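PDB 1SQH: RE68036p from Drosophila melanogaster, which is of unknown function but probably belongs to the GNAT acyltransferases and may transfer acyl groups to glycine. Local coordinates for residues 32-37 and 154-159; 168-173 and 249-254; 200-205 and 225-230; 210-215 and 254-259. All blocks are in the same frame, centred on the assembly; numbering follows the deposited sequence.

Contact 1 (32-37 and 154-159); sequences RNFHYL and GMVLSH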
loop_
_atom_site.group_PDB
_atom_site.type_symbol
_atom_site.label_atom_id
_atom_site.label_comp_id
_atom_site.label_asym_id
_atom_site.label_seq_id
_atom_site.Cartn_x
_atom_site.Cartn_y
_atom_site.Cartn_z
ATOM N N ARG A 32 -9.957 1.485 -11.236
ATOM C CA ARG A 32 -9.430 2.548 -10.365
ATOM C C ARG A 32 -9.645 2.292 -8.884
ATOM O O ARG A 32 -9.162 3.043 -8.040
ATOM C CB ARG A 32 -10.073 3.895 -10.692
ATOM C CG ARG A 32 -9.680 4.521 -12.002
ATOM C CD ARG A 32 -10.645 5.648 -12.285
ATOM N NE ARG A 32 -10.150 6.617 -13.247
ATOM C CZ ARG A 32 -9.976 7.905 -12.969
ATOM N NH1 ARG A 32 -10.254 8.375 -11.754
ATOM N NH2 ARG A 32 -9.538 8.730 -13.908
ATOM N N ASN A 33 -10.379 1.236 -8.581
ATOM C CA ASN A 33 -10.692 0.878 -7.203
ATOM C C ASN A 33 -9.469 0.371 -6.421
ATOM O O ASN A 33 -8.740 -0.506 -6.882
ATOM C CB ASN A 33 -11.810 -0.157 -7.222
ATOM C CG ASN A 33 -12.163 -0.638 -5.854
ATOM O OD1 ASN A 33 -11.567 -1.596 -5.349
ATOM N ND2 ASN A 33 -13.132 0.029 -5.225
ATOM N N PHE A 34 -9.255 0.918 -5.228
ATOM C CA PHE A 34 -8.105 0.544 -4.416
ATOM C C PHE A 34 -8.052 -0.888 -3.895
ATOM O O PHE A 34 -6.961 -1.421 -3.654
ATOM C CB PHE A 34 -7.955 1.530 -3.263
ATOM C CG PHE A 34 -7.318 2.827 -3.669
ATOM C CD1 PHE A 34 -5.939 3.002 -3.565
ATOM C CD2 PHE A 34 -8.087 3.860 -4.192
ATOM C CE1 PHE A 34 -5.329 4.194 -3.976
ATOM C CE2 PHE A 34 -7.494 5.054 -4.606
ATOM C CZ PHE A 34 -6.115 5.223 -4.498
ATOM N N HIS A 35 -9.203 -1.519 -3.702
ATOM C CA HIS A 35 -9.189 -2.891 -3.239
ATOM C C HIS A 35 -8.808 -3.754 -4.417
ATOM O O HIS A 35 -8.103 -4.758 -4.265
ATOM C CB HIS A 35 -10.544 -3.276 -2.649
ATOM C CG HIS A 35 -10.771 -2.673 -1.299
ATOM N ND1 HIS A 35 -10.159 -3.157 -0.163
ATOM C CD2 HIS A 35 -11.411 -1.537 -0.933
ATOM C CE1 HIS A 35 -10.409 -2.339 0.846
ATOM N NE2 HIS A 35 -11.163 -1.348 0.405
ATOM N N TYR A 36 -9.247 -3.352 -5.604
ATOM C CA TYR A 36 -8.865 -4.092 -6.793
ATOM C C TYR A 36 -7.343 -3.968 -6.947
ATOM O O TYR A 36 -6.653 -4.950 -7.241
ATOM C CB TYR A 36 -9.541 -3.507 -8.039
ATOM C CG TYR A 36 -8.809 -3.865 -9.312
ATOM C CD1 TYR A 36 -8.910 -5.144 -9.860
ATOM C CD2 TYR A 36 -7.969 -2.940 -9.942
ATOM C CE1 TYR A 36 -8.199 -5.503 -10.997
ATOM C CE2 TYR A 36 -7.249 -3.287 -11.085
ATOM C CZ TYR A 36 -7.371 -4.573 -11.610
ATOM O OH TYR A 36 -6.684 -4.921 -12.754
ATOM N N LEU A 37 -6.825 -2.755 -6.744
ATOM C CA LEU A 37 -5.391 -2.508 -6.889
ATOM C C LEU A 37 -4.581 -3.347 -5.911
ATOM O O LEU A 37 -3.545 -3.914 -6.273
ATOM C CB LEU A 37 -5.093 -1.015 -6.715
ATOM C CG LEU A 37 -5.602 -0.237 -7.943
ATOM C CD1 LEU A 37 -5.470 1.272 -7.764
ATOM C CD2 LEU A 37 -4.805 -0.709 -9.158
ATOM N N GLY A 154 -6.513 9.076 -1.280
ATOM C CA GLY A 154 -6.185 8.134 -2.329
ATOM C C GLY A 154 -6.178 8.931 -3.633
ATOM O O GLY A 154 -7.249 9.245 -4.168
HETATM N N MSE A 155 -4.990 9.275 -4.135
HETATM C CA MSE A 155 -4.866 10.047 -5.380
HETATM C C MSE A 155 -4.820 9.098 -6.577
HETATM O O MSE A 155 -4.129 8.078 -6.532
HETATM C CB MSE A 155 -3.604 10.917 -5.357
HETATM C CG MSE A 155 -3.891 12.421 -5.510
HETATM SE SE MSE A 155 -4.791 13.053 -3.913
HETATM C CE MSE A 155 -3.725 12.000 -2.685
ATOM N N VAL A 156 -5.551 9.444 -7.641
ATOM C CA VAL A 156 -5.646 8.590 -8.834
ATOM C C VAL A 156 -5.318 9.262 -10.168
ATOM O O VAL A 156 -5.723 10.399 -10.435
ATOM C CB VAL A 156 -7.069 7.967 -8.945
ATOM C CG1 VAL A 156 -7.170 7.066 -10.169
ATOM C CG2 VAL A 156 -7.391 7.176 -7.688
ATOM N N LEU A 157 -4.588 8.531 -11.005
ATOM C CA LEU A 157 -4.206 9.008 -12.333
ATOM C C LEU A 157 -4.432 7.849 -13.296
ATOM O O LEU A 157 -3.913 6.746 -13.078
ATOM C CB LEU A 157 -2.735 9.422 -12.350
ATOM C CG LEU A 157 -2.182 9.935 -13.685
ATOM C CD1 LEU A 157 -2.710 11.339 -13.995
ATOM C CD2 LEU A 157 -0.656 9.951 -13.582
ATOM N N SER A 158 -5.213 8.089 -14.349
ATOM C CA SER A 158 -5.508 7.033 -15.311
ATOM C C SER A 158 -4.238 6.469 -15.939
ATOM O O SER A 158 -3.188 7.110 -15.955
ATOM C CB SER A 158 -6.452 7.546 -16.405
ATOM O OG SER A 158 -5.788 8.445 -17.281
ATOM N N HIS A 159 -4.333 5.251 -16.443
ATOM C CA HIS A 159 -3.187 4.629 -17.065
ATOM C C HIS A 159 -2.808 5.424 -18.318
ATOM O O HIS A 159 -1.633 5.752 -18.515
ATOM C CB HIS A 159 -3.498 3.165 -17.406
ATOM C CG HIS A 159 -2.363 2.456 -18.065
ATOM N ND1 HIS A 159 -2.278 2.297 -19.432
ATOM C CD2 HIS A 159 -1.240 1.902 -17.552
ATOM C CE1 HIS A 159 -1.153 1.674 -19.730
ATOM N NE2 HIS A 159 -0.505 1.425 -18.606
#
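Arg-32 and Phe-34 face strand 147-157 where helix 34-51 begins, their CA atoms lying 7.3 Å from Val-156 CA and 8.1 Å from Gly-154 CA, respectively. Val-156 stands between the two side chains and gives each a different methyl. Its CG2 approaches the ring obliquely, 3.7 Å from Phe-34 CE2, and the two side chains run antiparallel, side by side. Its CG1, placed anti to the backbone N (chi1 -179°), lies over one face of the Arg-32 guanidinium, 3.7 Å from NH1. The arginine chain is extended from CG to NE, which carries NH2 on to Ser-158 CB at 4.1 Å; the hydroxyl of Ser-158 is engaged elsewhere, capping Asp-161 N. Were Arg-32 an alanine, Val-156 CG1 would probably lose the guanidinium face that covers it, and Asp-291 its weak, long ion pair. Two residues earlier in the strand, Phe-34 CZ presses on Gly-154 CA at 3.6 Å, where a side chain would collide with the ring, and Met-155 O approaches the ring edge. The helix start is fixed by Asn-33, whose OD1 accepts from Tyr-36 N in the carbonyl plane on a lone pair (2.9 Å, N-H...O 151°) and more weakly from His-35 N. Trp-271 and Leu-292 also touch the Phe-34 ring, burying it. The result is an asparagine N-cap followed by a helix end packed on the next-to-outermost strand of the mixed sheet, the helix-on-sheet layering of an alpha/beta fold.

Contact 2 (168-173 and 249-254); sequences PDLPSE and GGLLAA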
loop_
_atom_site.group_PDB
_atom_site.type_symbol
_atom_site.label_atom_id
_atom_site.label_comp_id
_atom_site.label_asym_id
_atom_site.label_seq_id
_atom_site.Cartn_x
_atom_site.Cartn_y
_atom_site.Cartn_z
ATOM N N PRO A 168 9.911 15.929 -16.338
ATOM C CA PRO A 168 10.890 17.015 -16.238
ATOM C C PRO A 168 12.323 16.593 -16.524
ATOM O O PRO A 168 12.639 15.401 -16.541
ATOM C CB PRO A 168 10.718 17.497 -14.802
ATOM C CG PRO A 168 9.277 17.210 -14.523
ATOM C CD PRO A 168 9.127 15.830 -15.097
ATOM N N ASP A 169 13.183 17.581 -16.757
ATOM C CA ASP A 169 14.590 17.322 -17.022
ATOM C C ASP A 169 15.377 17.333 -15.727
ATOM O O ASP A 169 15.153 18.176 -14.854
ATOM C CB ASP A 169 15.161 18.368 -17.973
ATOM C CG ASP A 169 15.003 17.974 -19.418
ATOM O OD1 ASP A 169 13.872 17.608 -19.807
ATOM O OD2 ASP A 169 16.007 18.030 -20.163
ATOM N N LEU A 170 16.308 16.394 -15.620
ATOM C CA LEU A 170 17.152 16.256 -14.440
ATOM C C LEU A 170 18.390 17.154 -14.493
ATOM O O LEU A 170 19.178 17.088 -15.436
ATOM C CB LEU A 170 17.591 14.796 -14.318
ATOM C CG LEU A 170 18.490 14.419 -13.148
ATOM C CD1 LEU A 170 17.683 14.429 -11.845
ATOM C CD2 LEU A 170 19.086 13.042 -13.402
ATOM N N PRO A 171 18.575 18.008 -13.478
ATOM C CA PRO A 171 19.727 18.915 -13.408
ATOM C C PRO A 171 21.081 18.183 -13.442
ATOM O O PRO A 171 21.240 17.126 -12.820
ATOM C CB PRO A 171 19.500 19.645 -12.088
ATOM C CG PRO A 171 18.025 19.742 -12.025
ATOM C CD PRO A 171 17.599 18.339 -12.427
ATOM N N SER A 172 22.043 18.760 -14.166
ATOM C CA SER A 172 23.387 18.196 -14.316
ATOM C C SER A 172 23.983 17.681 -13.014
ATOM O O SER A 172 24.691 16.668 -13.004
ATOM C CB SER A 172 24.336 19.244 -14.909
ATOM O OG SER A 172 23.980 19.574 -16.242
ATOM N N GLU A 173 23.703 18.377 -11.917
ATOM C CA GLU A 173 24.238 17.976 -10.621
ATOM C C GLU A 173 23.823 16.560 -10.223
ATOM O O GLU A 173 24.480 15.930 -9.390
ATOM C CB GLU A 173 23.776 18.940 -9.519
ATOM C CG GLU A 173 23.957 20.434 -9.805
ATOM C CD GLU A 173 22.792 21.035 -10.587
ATOM O OE1 GLU A 173 22.762 20.893 -11.832
ATOM O OE2 GLU A 173 21.899 21.642 -9.945
ATOM N N GLY A 249 11.267 16.408 -6.423
ATOM C CA GLY A 249 10.093 15.707 -5.940
ATOM C C GLY A 249 9.103 15.453 -7.054
ATOM O O GLY A 249 8.598 14.339 -7.203
ATOM N N GLY A 250 8.829 16.490 -7.840
ATOM C CA GLY A 250 7.897 16.356 -8.942
ATOM C C GLY A 250 8.479 15.503 -10.058
ATOM O O GLY A 250 7.748 14.821 -10.782
ATOM N N LEU A 251 9.800 15.537 -10.197
ATOM C CA LEU A 251 10.465 14.758 -11.234
ATOM C C LEU A 251 10.325 13.268 -10.928
ATOM O O LEU A 251 9.963 12.479 -11.805
ATOM C CB LEU A 251 11.947 15.156 -11.333
ATOM C CG LEU A 251 12.707 14.594 -12.539
ATOM C CD1 LEU A 251 13.868 15.503 -12.884
ATOM C CD2 LEU A 251 13.187 13.194 -12.241
ATOM N N LEU A 252 10.604 12.880 -9.686
ATOM C CA LEU A 252 10.483 11.474 -9.310
ATOM C C LEU A 252 9.071 10.988 -9.588
ATOM O O LEU A 252 8.871 9.990 -10.288
ATOM C CB LEU A 252 10.804 11.251 -7.820
ATOM C CG LEU A 252 12.250 10.971 -7.361
ATOM C CD1 LEU A 252 12.918 9.978 -8.308
ATOM C CD2 LEU A 252 13.037 12.237 -7.325
ATOM N N ALA A 253 8.082 11.704 -9.065
ATOM C CA ALA A 253 6.697 11.296 -9.263
ATOM C C ALA A 253 6.307 11.150 -10.730
ATOM O O ALA A 253 5.587 10.220 -11.098
ATOM C CB ALA A 253 5.747 12.272 -8.558
ATOM N N ALA A 254 6.762 12.066 -11.572
ATOM C CA ALA A 254 6.411 11.984 -12.987
ATOM C C ALA A 254 7.073 10.762 -13.618
ATOM O O ALA A 254 6.410 9.955 -14.282
ATOM C CB ALA A 254 6.834 13.268 -13.715
#
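Ala-254 N donates to Gly-250 O at 3.0 Å, a helical bond in the turn of helix 248-263 that holds the Ala-254 methyl against Pro-168. Across the contact the chemistry is apolar: Pro-168 CD sits 3.7 Å from Ala-254 CB, and the other side of the ring, at CB, meets Leu-251 CG at 4.2 Å. Leu-251 is the main projection from the helix. With CG anti to the backbone N (chi1 -170°), its CD1 is carried out to the passing chain, where it touches backbone as much as side chains. Asp-169 O is 3.6 Å from this methyl, and Leu-170 CA follows at 3.7 Å from the same Leu-251 CD1. The two leucine side chains cross at about a right angle, Leu-170 CB lying 4.1 Å from Leu-251 CD1. A single methyl thus meets three successive residues of an irregular segment, whose two prolines, Pro-168 and Pro-171, limit its backbone freedom. Leu-170 continues inward to Ile-214, while Ala-254 also rests on Ile-286 of helix 277-286. At the end of the loop, Glu-173 pairs with Arg-246, just before the helix. The contact lays the linker leading into strand 174-177 along the first turns of the helix that follows the fourth strand of a GNAT-like domain; in relatives, the glycine-rich start of this helix lies beside the pyrophosphate of acyl-CoA.

Contact 3 (200-205 and 225-230); sequences TYLQAL and WIFQND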
loop_
_atom_site.group_PDB
_atom_site.type_symbol
_atom_site.label_atom_id
_atom_site.label_comp_id
_atom_site.label_asym_id
_atom_site.label_seq_id
_atom_site.Cartn_x
_atom_site.Cartn_y
_atom_site.Cartn_z
ATOM N N THR A 200 14.006 -4.772 5.998
ATOM C CA THR A 200 13.923 -5.931 5.127
ATOM C C THR A 200 12.745 -5.834 4.155
ATOM O O THR A 200 12.809 -6.375 3.050
ATOM C CB THR A 200 13.889 -7.251 5.951
ATOM O OG1 THR A 200 13.268 -8.289 5.178
ATOM C CG2 THR A 200 13.163 -7.055 7.270
ATOM N N TYR A 201 11.681 -5.132 4.550
ATOM C CA TYR A 201 10.538 -4.926 3.658
ATOM C C TYR A 201 11.059 -4.070 2.512
ATOM O O TYR A 201 10.878 -4.408 1.343
ATOM C CB TYR A 201 9.407 -4.179 4.374
ATOM C CG TYR A 201 8.296 -3.676 3.459
ATOM C CD1 TYR A 201 7.787 -4.472 2.433
ATOM C CD2 TYR A 201 7.708 -2.423 3.663
ATOM C CE1 TYR A 201 6.717 -4.037 1.635
ATOM C CE2 TYR A 201 6.637 -1.979 2.874
ATOM C CZ TYR A 201 6.147 -2.791 1.866
ATOM O OH TYR A 201 5.075 -2.379 1.103
ATOM N N LEU A 202 11.722 -2.967 2.855
ATOM C CA LEU A 202 12.271 -2.081 1.831
ATOM C C LEU A 202 13.225 -2.833 0.891
ATOM O O LEU A 202 13.228 -2.601 -0.322
ATOM C CB LEU A 202 12.979 -0.887 2.482
ATOM C CG LEU A 202 12.144 0.392 2.671
ATOM C CD1 LEU A 202 10.822 0.061 3.313
ATOM C CD2 LEU A 202 12.904 1.394 3.530
ATOM N N GLN A 203 14.022 -3.742 1.451
ATOM C CA GLN A 203 14.958 -4.525 0.648
ATOM C C GLN A 203 14.213 -5.439 -0.337
ATOM O O GLN A 203 14.680 -5.680 -1.461
ATOM C CB GLN A 203 15.889 -5.333 1.564
ATOM C CG GLN A 203 17.198 -4.608 1.874
ATOM C CD GLN A 203 17.937 -5.174 3.075
ATOM O OE1 GLN A 203 17.855 -6.368 3.363
ATOM N NE2 GLN A 203 18.678 -4.316 3.776
ATOM N N ALA A 204 13.050 -5.936 0.082
ATOM C CA ALA A 204 12.246 -6.789 -0.790
ATOM C C ALA A 204 11.678 -5.938 -1.939
ATOM O O ALA A 204 11.660 -6.371 -3.103
ATOM C CB ALA A 204 11.107 -7.437 0.002
ATOM N N LEU A 205 11.230 -4.727 -1.602
ATOM C CA LEU A 205 10.674 -3.799 -2.584
ATOM C C LEU A 205 11.678 -3.338 -3.645
ATOM O O LEU A 205 11.325 -3.174 -4.815
ATOM C CB LEU A 205 10.082 -2.574 -1.879
ATOM C CG LEU A 205 8.699 -2.750 -1.246
ATOM C CD1 LEU A 205 8.307 -1.505 -0.457
ATOM C CD2 LEU A 205 7.688 -3.021 -2.351
ATOM N N TRP A 225 14.410 9.835 -3.502
ATOM C CA TRP A 225 13.962 8.548 -4.029
ATOM C C TRP A 225 12.440 8.388 -4.047
ATOM O O TRP A 225 11.712 9.134 -3.392
ATOM C CB TRP A 225 14.598 7.423 -3.201
ATOM C CG TRP A 225 14.388 7.618 -1.731
ATOM C CD1 TRP A 225 13.268 7.306 -1.015
ATOM C CD2 TRP A 225 15.268 8.292 -0.824
ATOM N NE1 TRP A 225 13.390 7.752 0.282
ATOM C CE2 TRP A 225 14.608 8.362 0.424
ATOM C CE3 TRP A 225 16.547 8.849 -0.947
ATOM C CZ2 TRP A 225 15.188 8.972 1.545
ATOM C CZ3 TRP A 225 17.125 9.459 0.167
ATOM C CH2 TRP A 225 16.441 9.513 1.397
ATOM N N ILE A 226 11.974 7.400 -4.803
ATOM C CA ILE A 226 10.552 7.119 -4.924
ATOM C C ILE A 226 10.421 5.613 -5.176
ATOM O O ILE A 226 11.253 5.012 -5.857
ATOM C CB ILE A 226 9.937 7.962 -6.085
ATOM C CG1 ILE A 226 8.421 8.096 -5.913
ATOM C CG2 ILE A 226 10.266 7.328 -7.430
ATOM C CD1 ILE A 226 7.656 6.901 -6.371
ATOM N N PHE A 227 9.389 5.001 -4.605
ATOM C CA PHE A 227 9.172 3.559 -4.748
ATOM C C PHE A 227 7.848 3.242 -5.414
ATOM O O PHE A 227 6.976 4.109 -5.528
ATOM C CB PHE A 227 9.088 2.877 -3.380
ATOM C CG PHE A 227 10.397 2.624 -2.724
ATOM C CD1 PHE A 227 11.048 3.632 -2.018
ATOM C CD2 PHE A 227 10.955 1.344 -2.757
ATOM C CE1 PHE A 227 12.240 3.370 -1.345
ATOM C CE2 PHE A 227 12.150 1.065 -2.092
ATOM C CZ PHE A 227 12.794 2.077 -1.381
ATOM N N GLN A 228 7.699 1.988 -5.843
ATOM C CA GLN A 228 6.421 1.530 -6.367
ATOM C C GLN A 228 5.867 0.986 -5.050
ATOM O O GLN A 228 6.632 0.444 -4.257
ATOM C CB GLN A 228 6.580 0.380 -7.361
ATOM C CG GLN A 228 5.235 -0.064 -7.946
ATOM C CD GLN A 228 5.383 -1.010 -9.121
ATOM O OE1 GLN A 228 4.468 -1.147 -9.937
ATOM N NE2 GLN A 228 6.524 -1.672 -9.209
ATOM N N ASN A 229 4.569 1.111 -4.797
ATOM C CA ASN A 229 4.045 0.641 -3.513
ATOM C C ASN A 229 3.224 -0.644 -3.546
ATOM O O ASN A 229 3.184 -1.343 -4.562
ATOM C CB ASN A 229 3.245 1.765 -2.838
ATOM C CG ASN A 229 1.928 2.044 -3.523
ATOM O OD1 ASN A 229 1.594 1.440 -4.543
ATOM N ND2 ASN A 229 1.159 2.964 -2.955
ATOM N N ASP A 230 2.571 -0.960 -2.427
ATOM C CA ASP A 230 1.782 -2.180 -2.348
ATOM C C ASP A 230 0.426 -2.101 -3.054
ATOM O O ASP A 230 -0.437 -2.966 -2.878
ATOM C CB ASP A 230 1.627 -2.635 -0.884
ATOM C CG ASP A 230 1.266 -1.492 0.071
ATOM O OD1 ASP A 230 1.265 -0.310 -0.338
ATOM O OD2 ASP A 230 0.988 -1.792 1.257
#
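In the GNAT-like alpha/beta layer, helix 199-208 crosses one face of the four-stranded antiparallel sheet over strand 222-228, with Phe-227 rising from the strand to meet Leu-202 and Leu-205. The local axes come within 10.1 Å at an angle of 77°, so the helix lies nearly square across the strand. The phenyl group presents its CD2-CE2 side to the helix: Leu-205 CB stands obliquely to the ring, 4.1 Å from Phe-227 CD2, and Leu-202 CG reaches Phe-227 CZ at 4.4 Å. Val-187 and Met-236 also touch this ring, making the helix-sheet interface hydrophobic and buried. One leucine serves two neighbours by different branches. Leu-205 CD2 lies 4.1 Å from Gln-228 O, whereas its CD1 covers one face of the Tyr-201 ring, 3.4 Å above the plane and displaced toward the rim. Trp-45 of helix 34-51 backs this end of the contact, touching both Leu-205 and Asp-230. Tyr-201, with CG anti to its own amide nitrogen (chi1 168°), crosses Asp-230, just past the end of the strand, at about a right angle, ring and carboxylate planes 60° apart, and brings its OH to 4.0 Å from Asp-230 CB.

Contact 4 (210-215 and 254-259); sequences KSLGIC and AAMSRE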
loop_
_atom_site.group_PDB
_atom_site.type_symbol
_atom_site.label_atom_id
_atom_site.label_comp_id
_atom_site.label_asym_id
_atom_site.label_seq_id
_atom_site.Cartn_x
_atom_site.Cartn_y
_atom_site.Cartn_z
ATOM N N LYS A 210 9.404 -1.612 -8.701
ATOM C CA LYS A 210 10.188 -0.579 -9.378
ATOM C C LYS A 210 10.533 0.493 -8.339
ATOM O O LYS A 210 9.822 0.658 -7.343
ATOM C CB LYS A 210 9.401 0.055 -10.534
ATOM C CG LYS A 210 9.164 -0.878 -11.716
ATOM C CD LYS A 210 8.431 -0.158 -12.843
ATOM C CE LYS A 210 7.967 -1.117 -13.944
ATOM N NZ LYS A 210 9.063 -1.605 -14.823
ATOM N N SER A 211 11.639 1.197 -8.566
ATOM C CA SER A 211 12.081 2.259 -7.671
ATOM C C SER A 211 12.948 3.244 -8.455
ATOM O O SER A 211 13.405 2.937 -9.558
ATOM C CB SER A 211 12.883 1.676 -6.510
ATOM O OG SER A 211 14.068 1.066 -6.981
ATOM N N LEU A 212 13.151 4.436 -7.900
ATOM C CA LEU A 212 13.972 5.443 -8.558
ATOM C C LEU A 212 14.714 6.289 -7.542
ATOM O O LEU A 212 14.140 6.732 -6.549
ATOM C CB LEU A 212 13.117 6.348 -9.450
ATOM C CG LEU A 212 12.680 5.820 -10.819
ATOM C CD1 LEU A 212 11.951 6.920 -11.595
ATOM C CD2 LEU A 212 13.898 5.369 -11.606
ATOM N N GLY A 213 15.996 6.509 -7.794
ATOM C CA GLY A 213 16.783 7.314 -6.886
ATOM C C GLY A 213 17.527 8.409 -7.621
ATOM O O GLY A 213 17.875 8.260 -8.798
ATOM N N ILE A 214 17.752 9.517 -6.925
ATOM C CA ILE A 214 18.481 10.658 -7.469
ATOM C C ILE A 214 19.822 10.779 -6.719
ATOM O O ILE A 214 19.850 10.989 -5.494
ATOM C CB ILE A 214 17.702 11.989 -7.262
ATOM C CG1 ILE A 214 16.333 11.932 -7.941
ATOM C CG2 ILE A 214 18.497 13.148 -7.844
ATOM C CD1 ILE A 214 16.385 11.958 -9.455
ATOM N N CYS A 215 20.929 10.648 -7.442
ATOM C CA CYS A 215 22.239 10.766 -6.813
ATOM C C CYS A 215 23.069 11.878 -7.441
ATOM O O CYS A 215 22.925 12.175 -8.629
ATOM C CB CYS A 215 23.003 9.448 -6.917
ATOM S SG CYS A 215 22.250 8.092 -6.007
ATOM N N ALA A 254 6.762 12.066 -11.572
ATOM C CA ALA A 254 6.411 11.984 -12.987
ATOM C C ALA A 254 7.073 10.762 -13.618
ATOM O O ALA A 254 6.410 9.955 -14.282
ATOM C CB ALA A 254 6.834 13.268 -13.715
ATOM N N ALA A 255 8.376 10.607 -13.380
ATOM C CA ALA A 255 9.129 9.493 -13.941
ATOM C C ALA A 255 8.568 8.138 -13.505
ATOM O O ALA A 255 8.308 7.263 -14.344
ATOM C CB ALA A 255 10.591 9.604 -13.551
HETATM N N MSE A 256 8.382 7.954 -12.201
HETATM C CA MSE A 256 7.837 6.689 -11.726
HETATM C C MSE A 256 6.449 6.402 -12.336
HETATM O O MSE A 256 6.160 5.266 -12.712
HETATM C CB MSE A 256 7.743 6.689 -10.201
HETATM C CG MSE A 256 7.363 5.346 -9.623
HETATM SE SE MSE A 256 8.859 4.099 -9.671
HETATM C CE MSE A 256 8.530 3.345 -11.409
ATOM N N SER A 257 5.595 7.425 -12.431
ATOM C CA SER A 257 4.252 7.248 -13.001
ATOM C C SER A 257 4.355 6.709 -14.433
ATOM O O SER A 257 3.671 5.741 -14.808
ATOM C CB SER A 257 3.481 8.574 -12.996
ATOM O OG SER A 257 3.204 9.009 -11.673
ATOM N N ARG A 258 5.214 7.345 -15.226
ATOM C CA ARG A 258 5.440 6.922 -16.604
ATOM C C ARG A 258 6.007 5.507 -16.653
ATOM O O ARG A 258 5.477 4.653 -17.355
ATOM C CB ARG A 258 6.430 7.854 -17.294
ATOM C CG ARG A 258 5.816 9.075 -17.923
ATOM C CD ARG A 258 5.632 8.878 -19.418
ATOM N NE ARG A 258 6.863 8.452 -20.082
ATOM C CZ ARG A 258 7.213 8.833 -21.305
ATOM N NH1 ARG A 258 6.433 9.660 -21.992
ATOM N NH2 ARG A 258 8.317 8.357 -21.858
ATOM N N GLU A 259 7.079 5.266 -15.901
ATOM C CA GLU A 259 7.720 3.953 -15.911
ATOM C C GLU A 259 6.760 2.832 -15.560
ATOM O O GLU A 259 6.747 1.796 -16.225
ATOM C CB GLU A 259 8.935 3.901 -14.965
ATOM C CG GLU A 259 9.644 2.532 -14.977
ATOM C CD GLU A 259 10.938 2.484 -14.158
ATOM O OE1 GLU A 259 11.390 1.365 -13.839
ATOM O OE2 GLU A 259 11.514 3.547 -13.839
HETATM O O HOH W 1 12.717 0.923 -11.326
#
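The carboxylate of Glu-259 is the flat group here, and its two oxygens divide between different neighbours: OE1 lies 3.5 Å from Lys-210 CD, while OE2 approaches Leu-212 CD2 at 3.7 Å. OE1 also accepts from a water at 2.9 Å, and that water in turn accepts from Ser-211 N, bridging strand to helix. The ammonium adds a long salt bridge, Lys-210 NZ to Glu-259 OE1 at 3.9 Å; the lysine reaches it by running extended to CE and bending only at the last torsion (chi4 -74°). The chain of the selenomethionine Met-256 bends to set CE 3.5 Å from Lys-210 CB and 3.8 Å from Lys-210 CD. A serine at Lys-210 would probably leave Glu-259 without this charge partner and Met-256 CE without the outer methylenes, though CB would remain. Leu-212 CD1 packs on the methyl of Ala-255, one turn before Glu-259, at 3.6 Å from its CB, and Leu-252 and Ile-226 extend that apolar patch. The segment axes run 9.0 Å apart and close to antiparallel, at 152°. This is helix 248-263 lying along the second strand of the antiparallel sheet in a GNAT-like domain, greasy beneath the helix and polar at its margin.

Contacts 1 and 3 are buried and contacts 2 and 4 partly so, but burial does not simply set the chemistry: contact 2 is apolar though partly buried, contact 1 is buried yet takes in Arg-32, and only contact 4 has a salt bridge and bridging water between its segments. Contacts 2 and 4 use successive turns of helix 248-263 and share Ala-254. Contacts 3 and 4 work on neighbouring strands of the four-stranded sheet, but on opposite faces: Phe-227 points to helix 199-208, while Ile-226 CD1 meets Met-256 CG at 3.6 Å. Contact 1, on the eight-stranded mixed sheet, is the one that touches none of the others; its centre is about 18 to 24 Å from theirs.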